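Local coordinates for protein fatty acid synthase 1, isoform A (Drosophila melanogaster, PDB 6FN6) that probably builds long-chain saturated fatty acids from acetyl-CoA and malonyl-CoA with NADPH, this piece being its dehydratase, enoylreductase and ketoreductase modifying region, at residues M617-K622 / C637-E642; K185-L190 / D631-D636; N573-G578 / K584-A589; A655-K660 / C666-R671; P867-N872 / F880-S885. One frame throughout, in Å; residues are numbered along the deposited sequence.

Contact 1 of 5, residues M617-K622 / C637-E642; sequences MLTSGK and CVLGLE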
# COMPACT_ATOMS: atom_id res chain seq x y z
N MET A 617 12.52 16.41 -16.39
CA MET A 617 11.91 15.10 -16.58
C MET A 617 11.26 15.02 -17.96
O MET A 617 11.38 14.00 -18.65
CB MET A 617 10.86 14.83 -15.50
CG MET A 617 11.45 14.65 -14.10
SD MET A 617 12.61 13.28 -13.99
CE MET A 617 13.19 13.47 -12.30
N LEU A 618 10.59 16.09 -18.37
CA LEU A 618 9.96 16.12 -19.68
C LEU A 618 11.00 16.04 -20.79
O LEU A 618 10.86 15.25 -21.72
CB LEU A 618 9.12 17.39 -19.84
CG LEU A 618 8.30 17.51 -21.13
CD1 LEU A 618 7.44 16.27 -21.37
CD2 LEU A 618 7.44 18.75 -21.09
N THR A 619 12.04 16.86 -20.68
CA THR A 619 13.08 16.90 -21.69
C THR A 619 13.80 15.56 -21.80
O THR A 619 14.05 15.07 -22.90
CB THR A 619 14.12 18.01 -21.39
OG1 THR A 619 13.47 19.28 -21.38
CG2 THR A 619 15.23 18.02 -22.44
N SER A 620 14.12 14.96 -20.66
CA SER A 620 14.86 13.70 -20.63
C SER A 620 14.00 12.53 -21.12
O SER A 620 14.52 11.55 -21.65
CB SER A 620 15.37 13.41 -19.22
OG SER A 620 14.30 13.14 -18.33
N GLY A 621 12.69 12.64 -20.93
CA GLY A 621 11.77 11.60 -21.36
C GLY A 621 11.34 10.67 -20.24
O GLY A 621 10.52 9.77 -20.45
N LYS A 622 11.88 10.88 -19.04
CA LYS A 622 11.49 10.09 -17.89
C LYS A 622 10.01 10.30 -17.60
O LYS A 622 9.32 9.40 -17.11
CB LYS A 622 12.34 10.45 -16.67
CG LYS A 622 13.79 9.97 -16.77
CD LYS A 622 14.64 10.48 -15.62
CE LYS A 622 14.26 9.84 -14.29
NZ LYS A 622 14.52 8.37 -14.26
N CYS A 637 5.39 24.59 -27.21
CA CYS A 637 5.96 25.41 -26.14
C CYS A 637 5.37 25.00 -24.79
O CYS A 637 4.25 25.38 -24.46
CB CYS A 637 5.69 26.89 -26.42
SG CYS A 637 6.00 28.01 -25.03
N VAL A 638 6.12 24.20 -24.03
CA VAL A 638 5.61 23.68 -22.76
C VAL A 638 6.55 23.93 -21.58
O VAL A 638 6.14 23.82 -20.43
CB VAL A 638 5.32 22.17 -22.89
CG1 VAL A 638 4.21 21.93 -23.89
CG2 VAL A 638 6.57 21.41 -23.30
N LEU A 639 7.81 24.24 -21.86
CA LEU A 639 8.79 24.44 -20.80
C LEU A 639 8.55 25.76 -20.07
O LEU A 639 8.03 26.71 -20.66
CB LEU A 639 10.21 24.40 -21.38
CG LEU A 639 10.60 23.11 -22.10
CD1 LEU A 639 11.95 23.26 -22.80
CD2 LEU A 639 10.63 21.92 -21.15
N GLY A 640 8.92 25.82 -18.80
CA GLY A 640 8.77 27.05 -18.03
C GLY A 640 7.55 27.05 -17.13
O GLY A 640 6.43 27.19 -17.62
N LEU A 641 7.77 26.92 -15.83
CA LEU A 641 6.67 26.83 -14.88
C LEU A 641 6.46 28.14 -14.13
O LEU A 641 5.37 28.40 -13.60
CB LEU A 641 6.94 25.70 -13.88
CG LEU A 641 6.66 24.28 -14.37
CD1 LEU A 641 7.20 23.28 -13.37
CD2 LEU A 641 5.18 24.04 -14.62
N GLU A 642 7.50 28.96 -14.07
CA GLU A 642 7.44 30.23 -13.35
C GLU A 642 8.43 31.22 -13.94
O GLU A 642 9.29 30.85 -14.74
CB GLU A 642 7.74 30.01 -11.87
CG GLU A 642 9.13 29.46 -11.60
CD GLU A 642 9.36 29.10 -10.15
OE1 GLU A 642 8.84 29.80 -9.26
OE2 GLU A 642 10.06 28.10 -9.89
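Leu618 lays its branch methyl CD2 against Val638 CG2, 3.6 Å away, where the last turns of helix 613-620 meet the loop leading into strand 642-646. The setting is consistent with the barrel-like, substrate-side half of the enoylreductase, a member of the medium-chain dehydrogenase/reductase family, and it illustrates how a helix end is seated by packing of methyls and one hydroxyl, without any hydrogen bond between the two segments. Leu618 reaches out because CG stands opposite its backbone N (chi1 -175°), which carries the forked end toward the loop; the side chains of Leu618 and Val638 then cross at about a right angle. One residue further, Thr619 meets Leu639 with a similar crossing, OG1 lying 3.9 Å from Leu639 CD2. That hydroxyl is not left to the leucine for its polar needs: it is hydrogen-bonded to Asp615 O, one turn back in the same helix, so what it offers Leu639 is packing. Leu639 also touches Val572 of strand 570-574 and Leu662, and is therefore held on several fronts. The helix stops at Ser620, and Gly621 after it has a positive phi (99°) that would push a side chain into the preceding carbonyl, while Gly621 N bonds to Met617 O at 3.0 Å. Between the two pairs the leucines themselves only graze, with Leu618 CD2 4.5 Å from Leu639 CD2.

Contact 2 of 5, residues K185-L190 / D631-D636; sequences KNLREL and DLAEQD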
# COMPACT_ATOMS: atom_id res chain seq x y z
N LYS A 185 -8.25 6.76 -27.82
CA LYS A 185 -7.35 7.73 -27.20
C LYS A 185 -7.09 8.90 -28.14
O LYS A 185 -6.81 8.71 -29.32
CB LYS A 185 -6.04 7.06 -26.79
CG LYS A 185 -6.16 6.17 -25.56
CD LYS A 185 -4.83 5.53 -25.20
CE LYS A 185 -4.87 4.90 -23.82
NZ LYS A 185 -4.92 5.92 -22.74
N ASN A 186 -7.19 10.11 -27.60
CA ASN A 186 -7.12 11.32 -28.41
C ASN A 186 -5.70 11.61 -28.88
O ASN A 186 -5.48 11.98 -30.03
CB ASN A 186 -7.66 12.51 -27.61
CG ASN A 186 -7.96 13.71 -28.49
OD1 ASN A 186 -7.44 13.83 -29.60
ND2 ASN A 186 -8.83 14.60 -28.00
N LEU A 187 -4.73 11.45 -27.98
CA LEU A 187 -3.33 11.70 -28.32
C LEU A 187 -2.84 10.63 -29.30
O LEU A 187 -2.93 9.43 -29.03
CB LEU A 187 -2.47 11.72 -27.06
CG LEU A 187 -1.01 12.15 -27.22
CD1 LEU A 187 -0.90 13.60 -27.68
CD2 LEU A 187 -0.26 11.95 -25.91
N ARG A 188 -2.30 11.07 -30.43
CA ARG A 188 -1.86 10.17 -31.48
C ARG A 188 -0.40 9.77 -31.30
O ARG A 188 0.45 10.09 -32.14
CB ARG A 188 -2.04 10.82 -32.85
CG ARG A 188 -3.43 11.38 -33.10
CD ARG A 188 -3.50 12.08 -34.44
NE ARG A 188 -3.45 11.15 -35.56
CZ ARG A 188 -3.26 11.51 -36.83
NH1 ARG A 188 -3.10 12.79 -37.14
NH2 ARG A 188 -3.23 10.59 -37.79
N GLU A 189 -0.12 9.07 -30.21
CA GLU A 189 1.24 8.63 -29.91
C GLU A 189 1.25 7.14 -29.59
O GLU A 189 0.19 6.51 -29.52
CB GLU A 189 1.81 9.43 -28.75
CG GLU A 189 2.08 10.90 -29.05
CD GLU A 189 3.10 11.10 -30.15
OE1 GLU A 189 3.07 12.17 -30.80
OE2 GLU A 189 3.93 10.20 -30.37
N LEU A 190 2.44 6.58 -29.39
CA LEU A 190 2.57 5.15 -29.14
C LEU A 190 2.28 4.82 -27.68
O LEU A 190 2.97 5.30 -26.78
CB LEU A 190 3.97 4.67 -29.53
CG LEU A 190 4.23 3.17 -29.41
CD1 LEU A 190 3.32 2.38 -30.32
CD2 LEU A 190 5.69 2.85 -29.71
N ASP A 631 -4.04 20.28 -22.32
CA ASP A 631 -3.70 19.92 -23.69
C ASP A 631 -2.25 20.24 -24.06
O ASP A 631 -1.95 20.55 -25.22
CB ASP A 631 -4.64 20.63 -24.67
CG ASP A 631 -4.60 22.14 -24.54
OD1 ASP A 631 -3.64 22.66 -23.94
OD2 ASP A 631 -5.53 22.80 -25.04
N LEU A 632 -1.35 20.18 -23.09
CA LEU A 632 0.04 20.54 -23.33
C LEU A 632 0.74 19.49 -24.18
O LEU A 632 1.69 19.79 -24.90
CB LEU A 632 0.78 20.74 -22.00
CG LEU A 632 0.29 21.89 -21.12
CD1 LEU A 632 0.91 21.82 -19.74
CD2 LEU A 632 0.57 23.23 -21.77
N ALA A 633 0.28 18.24 -24.09
CA ALA A 633 0.84 17.16 -24.89
C ALA A 633 0.79 17.51 -26.38
O ALA A 633 1.64 17.08 -27.16
CB ALA A 633 0.10 15.86 -24.63
N GLU A 634 -0.22 18.29 -26.77
CA GLU A 634 -0.35 18.77 -28.14
C GLU A 634 0.62 19.92 -28.45
O GLU A 634 1.13 20.03 -29.56
CB GLU A 634 -1.79 19.22 -28.42
CG GLU A 634 -2.83 18.12 -28.27
CD GLU A 634 -3.02 17.32 -29.55
OE1 GLU A 634 -2.09 17.29 -30.38
OE2 GLU A 634 -4.10 16.72 -29.73
N GLN A 635 0.87 20.76 -27.46
CA GLN A 635 1.61 22.00 -27.66
C GLN A 635 3.11 21.77 -27.87
O GLN A 635 3.66 20.75 -27.46
CB GLN A 635 1.40 22.94 -26.47
CG GLN A 635 -0.05 23.27 -26.17
CD GLN A 635 -0.63 24.29 -27.13
OE1 GLN A 635 0.07 25.16 -27.63
NE2 GLN A 635 -1.93 24.18 -27.39
N ASP A 636 3.76 22.75 -28.51
CA ASP A 636 5.20 22.71 -28.73
C ASP A 636 5.93 23.44 -27.60
O ASP A 636 6.95 22.97 -27.10
CB ASP A 636 5.55 23.35 -30.07
CG ASP A 636 5.51 22.36 -31.23
OD1 ASP A 636 5.81 21.17 -31.01
OD2 ASP A 636 5.18 22.78 -32.35
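The loop between helix 170-183 and strand 191-201, in what is probably the C-terminal hotdog fold of the dehydratase, reaches across to the enoylreductase loop that precedes strand 642-646, and Leu187 touches Ala633 there. The contact thus joins two catalytic domains of one chain, and serves as an example of a sparse point of touch between domains: it lies at the protein surface and no hydrogen bond spans it. Leu187 straddles the single methyl of Ala633 with its fork, CD1 lying 3.9 Å and CD2 4.1 Å from Ala633 CB. Its CG is opposite the backbone N (chi1 -172°), which swings both methyls toward the other loop. Ala633 is presented by a turn with helical backbone angles, in which Glu634 N is bonded to Asp631 O at 3.2 Å. At the border, Asn186 and Glu634 face each other through oxygen atoms, an approach that adds proximity and not a bond. The dehydratase loop has a partner of its own on another side: Arg188, centre of an inverse gamma turn, forms a salt bridge with Glu137 and a hydrogen bond with Tyr964, which belongs to the ketoreductase. Across the contact, Leu632 packs on Ala659 within the enoylreductase. The polar border closes with Asn186 OD1 4.4 Å from Glu634 OE2.

Contact 3 of 5, residues N573-G578 / K584-A589; sequences NALVKG and KWIEAA
Asn573 and Lys584 stand opposite one another in a beta hairpin, strands 570-574 and 583-587, and send their side chains to the same face of it. Theirs is an antiparallel hydrogen-bonded pair: Asn573 N donates to Lys584 O at 3.0 Å, and Lys584 N returns a bond to Asn573 O at 3.1 Å. Both are fairly straight, with N-H...O angles of 158° and 165°, and each donor is tilted from the plane of the carbonyl it meets. Ile586, two residues further along its strand, lies diagonally across from Asn573 on this face, its CG1 resting 3.9 Å from Asn573 CB. The first torsion of Asn573 (chi1 -173°) takes the amide group aside, and CB, set by the backbone, is left as the nearest atom to Ile586. Two residues after Asn573, Leu575 comes in more loosely, CD2 4.4 Å from the outer methyl CD1 of Ile586. The other face belongs to Trp585, which packs on Ala570 and Val572, and on Ile913 and Ala915 of strand 913-915, while its NE1 is hydrogen-bonded to Asp873 O. The chemistry divides cleanly, as hairpins illustrate well: reciprocal backbone bonds fix which residues stand opposite each other, whereas the aliphatic contacts beside them add apolar packing on the face shared by Asn573, Lys584 and Ile586.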
# COMPACT_ATOMS: atom_id res chain seq x y z
N ASN A 573 12.79 24.92 -26.79
CA ASN A 573 12.19 23.63 -27.10
C ASN A 573 13.25 22.55 -27.18
O ASN A 573 14.36 22.78 -27.65
CB ASN A 573 11.43 23.71 -28.42
CG ASN A 573 10.64 22.44 -28.72
OD1 ASN A 573 10.30 21.69 -27.81
ND2 ASN A 573 10.36 22.21 -30.00
N ALA A 574 12.91 21.36 -26.69
CA ALA A 574 13.76 20.19 -26.84
C ALA A 574 13.31 19.41 -28.07
O ALA A 574 12.28 18.73 -28.04
CB ALA A 574 13.69 19.32 -25.59
N LEU A 575 14.07 19.52 -29.15
CA LEU A 575 13.68 18.92 -30.42
C LEU A 575 13.65 17.39 -30.36
O LEU A 575 12.69 16.77 -30.81
CB LEU A 575 14.64 19.39 -31.52
CG LEU A 575 14.81 20.91 -31.62
CD1 LEU A 575 15.71 21.27 -32.80
CD2 LEU A 575 13.47 21.63 -31.72
N VAL A 576 14.70 16.80 -29.81
CA VAL A 576 14.75 15.35 -29.59
C VAL A 576 15.00 15.13 -28.10
O VAL A 576 15.99 15.60 -27.54
CB VAL A 576 15.80 14.66 -30.50
CG1 VAL A 576 17.22 14.99 -30.07
CG2 VAL A 576 15.57 13.15 -30.50
N LYS A 577 14.07 14.43 -27.47
CA LYS A 577 14.08 14.26 -26.02
C LYS A 577 15.35 13.61 -25.46
O LYS A 577 15.86 14.05 -24.43
CB LYS A 577 12.86 13.43 -25.61
CG LYS A 577 11.56 14.19 -25.74
CD LYS A 577 10.35 13.33 -25.42
CE LYS A 577 9.06 14.13 -25.56
NZ LYS A 577 7.85 13.27 -25.57
N GLY A 578 15.87 12.59 -26.13
CA GLY A 578 17.04 11.89 -25.61
C GLY A 578 18.25 12.78 -25.40
O GLY A 578 18.95 12.65 -24.39
N LYS A 584 17.03 24.35 -27.87
CA LYS A 584 17.32 25.54 -28.66
C LYS A 584 16.15 26.52 -28.62
O LYS A 584 15.01 26.12 -28.39
CB LYS A 584 17.64 25.16 -30.11
CG LYS A 584 18.92 24.35 -30.29
CD LYS A 584 19.23 24.14 -31.77
CE LYS A 584 20.57 23.45 -31.99
NZ LYS A 584 20.54 22.01 -31.62
N TRP A 585 16.45 27.80 -28.82
CA TRP A 585 15.41 28.81 -28.90
C TRP A 585 14.71 28.73 -30.25
O TRP A 585 15.35 28.57 -31.29
CB TRP A 585 15.99 30.21 -28.70
CG TRP A 585 16.45 30.47 -27.30
CD1 TRP A 585 17.69 30.22 -26.78
CD2 TRP A 585 15.68 31.04 -26.24
NE1 TRP A 585 17.73 30.59 -25.46
CE2 TRP A 585 16.51 31.10 -25.11
CE3 TRP A 585 14.36 31.51 -26.14
CZ2 TRP A 585 16.07 31.61 -23.89
CZ3 TRP A 585 13.93 32.01 -24.93
CH2 TRP A 585 14.78 32.06 -23.82
N ILE A 586 13.38 28.84 -30.23
CA ILE A 586 12.59 28.77 -31.45
C ILE A 586 11.76 30.03 -31.57
O ILE A 586 11.21 30.52 -30.58
CB ILE A 586 11.69 27.52 -31.46
CG1 ILE A 586 12.52 26.25 -31.23
CG2 ILE A 586 10.90 27.44 -32.76
CD1 ILE A 586 13.57 25.98 -32.29
N GLU A 587 11.64 30.57 -32.78
CA GLU A 587 10.83 31.75 -32.99
C GLU A 587 9.38 31.40 -32.67
O GLU A 587 8.91 30.32 -33.02
CB GLU A 587 10.96 32.25 -34.43
CG GLU A 587 10.27 33.58 -34.69
CD GLU A 587 10.37 34.01 -36.15
OE1 GLU A 587 9.89 35.11 -36.48
OE2 GLU A 587 10.92 33.23 -36.96
N ALA A 588 8.68 32.32 -32.02
CA ALA A 588 7.31 32.06 -31.60
C ALA A 588 6.34 32.79 -32.51
O ALA A 588 6.70 33.75 -33.19
CB ALA A 588 7.11 32.50 -30.16
N ALA A 589 5.10 32.31 -32.54
CA ALA A 589 4.07 32.98 -33.33
C ALA A 589 3.68 34.26 -32.61
O ALA A 589 3.80 34.35 -31.40
CB ALA A 589 2.87 32.07 -33.52

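Contact 4 of 5, residues A655-K660 / C666-R671; sequences AMVPAK and CVASKR
The guanidinium of Arg671 has Ser669 OG over one face, 3.7 Å above its plane and offset toward the rim, whereas Ala655, Val657, Cys666 and Ala668 make the contact itself with no flat side chain. Strands 652-656 and 665-669 belong to a curled sheet that is probably the barrel-like substrate-side domain of the enoylreductase, as in medium-chain dehydrogenase/reductases. The two are an instance of segments that face each other through side chains while their backbones bond elsewhere: Ala655 to Phe643 and Val657 to Leu641, but Cys666 to Cys604 and Ala668 to Glu602. Ala655 CB meets Ala668 CB at 4.0 Å, and Phe643 and Met673 touch both alanines. Val657 spreads its two methyls along the second strand. Its methyl CG1 sits over the backbone, 3.9 Å from Ala668 CA, because chi1 (-74°) sets that branch opposite the carbonyl carbon. Beyond the strand end, Lys660 sends its NZ to Cys637 O, turning away from Cys666. The thiol of Cys666, placed opposite its own backbone N, is directed at the other segment, and the second methyl of Val657, CG2, lies 4.2 Å from Cys666 SG.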
# COMPACT_ATOMS: atom_id res chain seq x y z
N ALA A 655 5.60 35.43 -11.19
CA ALA A 655 4.39 34.67 -11.48
C ALA A 655 4.61 33.16 -11.50
O ALA A 655 5.74 32.68 -11.50
CB ALA A 655 3.83 35.12 -12.82
N MET A 656 3.49 32.44 -11.54
CA MET A 656 3.50 30.99 -11.63
C MET A 656 2.50 30.58 -12.71
O MET A 656 1.37 31.07 -12.74
CB MET A 656 3.14 30.35 -10.29
CG MET A 656 3.13 28.83 -10.30
SD MET A 656 2.80 28.12 -8.69
CE MET A 656 1.19 28.80 -8.32
N VAL A 657 2.93 29.69 -13.60
CA VAL A 657 2.11 29.27 -14.73
C VAL A 657 2.24 27.76 -14.96
O VAL A 657 3.20 27.15 -14.50
CB VAL A 657 2.49 30.04 -16.00
CG1 VAL A 657 1.98 31.47 -15.92
CG2 VAL A 657 4.00 30.02 -16.19
N PRO A 658 1.27 27.17 -15.68
CA PRO A 658 1.35 25.74 -15.99
C PRO A 658 2.47 25.41 -16.97
O PRO A 658 3.05 24.33 -16.91
CB PRO A 658 -0.02 25.43 -16.60
CG PRO A 658 -0.52 26.72 -17.10
CD PRO A 658 0.02 27.77 -16.18
N ALA A 659 2.74 26.34 -17.88
CA ALA A 659 3.81 26.15 -18.86
C ALA A 659 4.13 27.47 -19.54
O ALA A 659 3.48 28.49 -19.29
CB ALA A 659 3.40 25.10 -19.88
N LYS A 660 5.14 27.44 -20.40
CA LYS A 660 5.41 28.50 -21.38
C LYS A 660 6.11 29.73 -20.79
O LYS A 660 6.08 30.80 -21.39
CB LYS A 660 4.11 28.93 -22.06
CG LYS A 660 3.35 27.79 -22.72
CD LYS A 660 2.00 28.23 -23.25
CE LYS A 660 1.32 27.12 -24.04
NZ LYS A 660 2.12 26.69 -25.23
N CYS A 666 5.47 35.80 -21.72
CA CYS A 666 4.55 34.80 -21.19
C CYS A 666 3.23 35.44 -20.77
O CYS A 666 3.21 36.55 -20.25
CB CYS A 666 5.18 34.06 -20.01
SG CYS A 666 4.17 32.67 -19.39
N VAL A 667 2.13 34.73 -21.01
CA VAL A 667 0.82 35.16 -20.55
C VAL A 667 0.54 34.54 -19.19
O VAL A 667 0.39 33.32 -19.08
CB VAL A 667 -0.27 34.80 -21.57
CG1 VAL A 667 -1.64 35.24 -21.07
CG2 VAL A 667 0.03 35.43 -22.92
N ALA A 668 0.46 35.37 -18.16
CA ALA A 668 0.25 34.89 -16.80
C ALA A 668 -1.14 35.26 -16.28
O ALA A 668 -1.73 36.25 -16.70
CB ALA A 668 1.32 35.46 -15.88
N SER A 669 -1.65 34.44 -15.36
CA SER A 669 -2.94 34.69 -14.73
C SER A 669 -2.79 35.60 -13.51
O SER A 669 -1.94 35.35 -12.65
CB SER A 669 -3.60 33.37 -14.32
OG SER A 669 -4.77 33.60 -13.55
N LYS A 670 -3.61 36.65 -13.43
CA LYS A 670 -3.48 37.63 -12.35
C LYS A 670 -3.65 36.97 -10.99
O LYS A 670 -3.02 37.37 -10.01
CB LYS A 670 -4.51 38.75 -12.50
CG LYS A 670 -4.46 39.50 -13.82
CD LYS A 670 -5.54 40.57 -13.88
CE LYS A 670 -5.64 41.20 -15.26
NZ LYS A 670 -4.46 42.06 -15.57
N ARG A 671 -4.51 35.96 -10.92
CA ARG A 671 -4.74 35.26 -9.66
C ARG A 671 -3.43 34.69 -9.14
O ARG A 671 -3.18 34.70 -7.93
CB ARG A 671 -5.77 34.14 -9.84
CG ARG A 671 -7.15 34.63 -10.26
CD ARG A 671 -8.15 33.49 -10.26
NE ARG A 671 -7.84 32.49 -11.28
CZ ARG A 671 -8.39 32.45 -12.49
NH1 ARG A 671 -9.28 33.36 -12.86
NH2 ARG A 671 -8.03 31.49 -13.33

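Contact 5 of 5, residues P867-N872 / F880-S885; sequences PTSVFN and FRFMAS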
# COMPACT_ATOMS: atom_id res chain seq x y z
N PRO A 867 19.14 30.50 -3.00
CA PRO A 867 20.38 30.68 -3.76
C PRO A 867 20.14 30.41 -5.24
O PRO A 867 19.26 29.62 -5.58
CB PRO A 867 21.32 29.64 -3.15
CG PRO A 867 20.80 29.42 -1.79
CD PRO A 867 19.31 29.56 -1.89
N THR A 868 20.91 31.06 -6.11
CA THR A 868 20.70 30.94 -7.55
C THR A 868 21.96 30.51 -8.28
O THR A 868 23.06 30.99 -8.00
CB THR A 868 20.23 32.27 -8.15
OG1 THR A 868 21.15 33.31 -7.81
CG2 THR A 868 18.84 32.63 -7.64
N SER A 869 21.78 29.60 -9.24
CA SER A 869 22.83 29.25 -10.18
C SER A 869 22.37 29.73 -11.54
O SER A 869 21.61 29.04 -12.23
CB SER A 869 23.10 27.74 -10.18
OG SER A 869 23.36 27.28 -8.87
N VAL A 870 22.80 30.93 -11.92
CA VAL A 870 22.25 31.61 -13.08
C VAL A 870 22.99 31.24 -14.37
O VAL A 870 24.21 31.10 -14.39
CB VAL A 870 22.28 33.14 -12.88
CG1 VAL A 870 21.51 33.84 -13.99
CG2 VAL A 870 21.72 33.51 -11.51
N PHE A 871 22.22 31.08 -15.44
CA PHE A 871 22.76 30.84 -16.77
C PHE A 871 22.10 31.79 -17.77
O PHE A 871 20.91 32.08 -17.66
CB PHE A 871 22.54 29.38 -17.19
CG PHE A 871 23.21 28.38 -16.30
CD1 PHE A 871 22.62 27.97 -15.12
CD2 PHE A 871 24.44 27.84 -16.64
CE1 PHE A 871 23.23 27.04 -14.30
CE2 PHE A 871 25.07 26.92 -15.83
CZ PHE A 871 24.46 26.52 -14.66
N ASN A 872 22.86 32.28 -18.74
CA ASN A 872 22.30 33.21 -19.73
C ASN A 872 21.61 32.43 -20.85
O ASN A 872 21.61 31.20 -20.85
CB ASN A 872 23.38 34.13 -20.30
CG ASN A 872 24.54 33.38 -20.91
OD1 ASN A 872 24.40 32.24 -21.35
ND2 ASN A 872 25.71 34.02 -20.94
N PHE A 880 20.47 22.96 -17.87
CA PHE A 880 19.72 21.72 -17.67
C PHE A 880 20.60 20.58 -17.17
O PHE A 880 20.26 19.91 -16.20
CB PHE A 880 19.03 21.29 -18.98
CG PHE A 880 17.67 21.89 -19.16
CD1 PHE A 880 17.51 23.21 -19.54
CD2 PHE A 880 16.54 21.12 -18.96
CE1 PHE A 880 16.25 23.75 -19.71
CE2 PHE A 880 15.28 21.65 -19.13
CZ PHE A 880 15.13 22.97 -19.50
N ARG A 881 21.73 20.37 -17.84
CA ARG A 881 22.66 19.32 -17.43
C ARG A 881 23.13 19.53 -16.00
O ARG A 881 23.38 18.57 -15.27
CB ARG A 881 23.86 19.26 -18.39
CG ARG A 881 23.50 18.71 -19.76
CD ARG A 881 24.73 18.48 -20.62
NE ARG A 881 24.37 17.92 -21.92
CZ ARG A 881 24.08 16.64 -22.13
NH1 ARG A 881 24.10 15.77 -21.13
NH2 ARG A 881 23.77 16.23 -23.36
N PHE A 882 23.25 20.80 -15.61
CA PHE A 882 23.72 21.14 -14.27
C PHE A 882 22.70 20.75 -13.21
O PHE A 882 23.07 20.28 -12.13
CB PHE A 882 24.03 22.63 -14.18
CG PHE A 882 24.53 23.07 -12.83
CD1 PHE A 882 25.82 22.78 -12.44
CD2 PHE A 882 23.71 23.77 -11.97
CE1 PHE A 882 26.29 23.18 -11.20
CE2 PHE A 882 24.17 24.17 -10.73
CZ PHE A 882 25.46 23.87 -10.34
N MET A 883 21.42 20.94 -13.51
CA MET A 883 20.38 20.59 -12.55
C MET A 883 20.21 19.08 -12.47
O MET A 883 19.95 18.53 -11.40
CB MET A 883 19.05 21.25 -12.91
CG MET A 883 17.98 21.06 -11.84
SD MET A 883 16.50 22.04 -12.06
CE MET A 883 15.63 21.66 -10.54
N ALA A 884 20.36 18.41 -13.61
CA ALA A 884 20.23 16.96 -13.66
C ALA A 884 21.26 16.29 -12.77
O ALA A 884 20.97 15.26 -12.14
CB ALA A 884 20.38 16.48 -15.10
N SER A 885 22.46 16.86 -12.70
CA SER A 885 23.55 16.29 -11.93
C SER A 885 23.17 16.16 -10.46
O SER A 885 23.36 15.11 -9.85
CB SER A 885 24.81 17.14 -12.06
OG SER A 885 24.62 18.43 -11.51
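Phe882 is the residue through which helix 876-885 meets Ser869 and Phe871 of strand 868-872. The helix links that strand to strand 891-895, which runs parallel to it, so the contact is internal to a beta-alpha-beta unit of the enoylreductase and exemplifies a helix laid against the strand it follows. Traced from its start, the segment begins with Phe880, turned away from the strand onto Asp615 and Thr619 of helix 613-620. Arg881 follows on an exposed flank, with long, weak ion pairs to Glu877 and Asp579. Then comes Phe882, whose ring is carried toward the strand by a first torsion that puts CG opposite the backbone N (chi1 -179°). It meets the Phe871 ring obliquely, centroids 5.7 Å apart and planes at 54°, the two side chains crossing at about a right angle. Phe871 approaches with its far end, CZ lying 3.9 Å from Phe882 CG. Were Phe882 an alanine, the end of the Phe871 ring and the Ser869 side chain would probably lose their cover from the helix, and a gap would open between helix and strand. Met883, next in line, heads for Val892 of strand 891-895 and for Phe613. Ala884 N is bonded to Phe880 O at 3.0 Å, an ordinary helical bond. Two residues before Phe871 on the strand, Ser869 meets the Phe882 ring further along, its OG 3.7 Å and its CB 3.8 Å from Phe882 CE2.

In the fold
Contacts 1, 4 and 5 lie in what is probably the substrate-side part of the enoylreductase, the hairpin of contact 3 packs beside it, and contact 2 ties it to the dehydratase. Contact 2 opens first along the chain, contact 3 falls within its long loop, contacts 1 and 2 interleave, and contacts 4 and 5 follow. Contact 1 is central: its centre lies about 11 Å from that of contact 3, 14 Å from contact 2 and 15 Å from contacts 4 and 5, and it touches all four. Contacts 4 and 5, about 22 Å apart between centres, do not touch but reach the same curled sheet. Thus the domain junction at contact 2 connects through neighbouring loops to what is probably the reductase barrel.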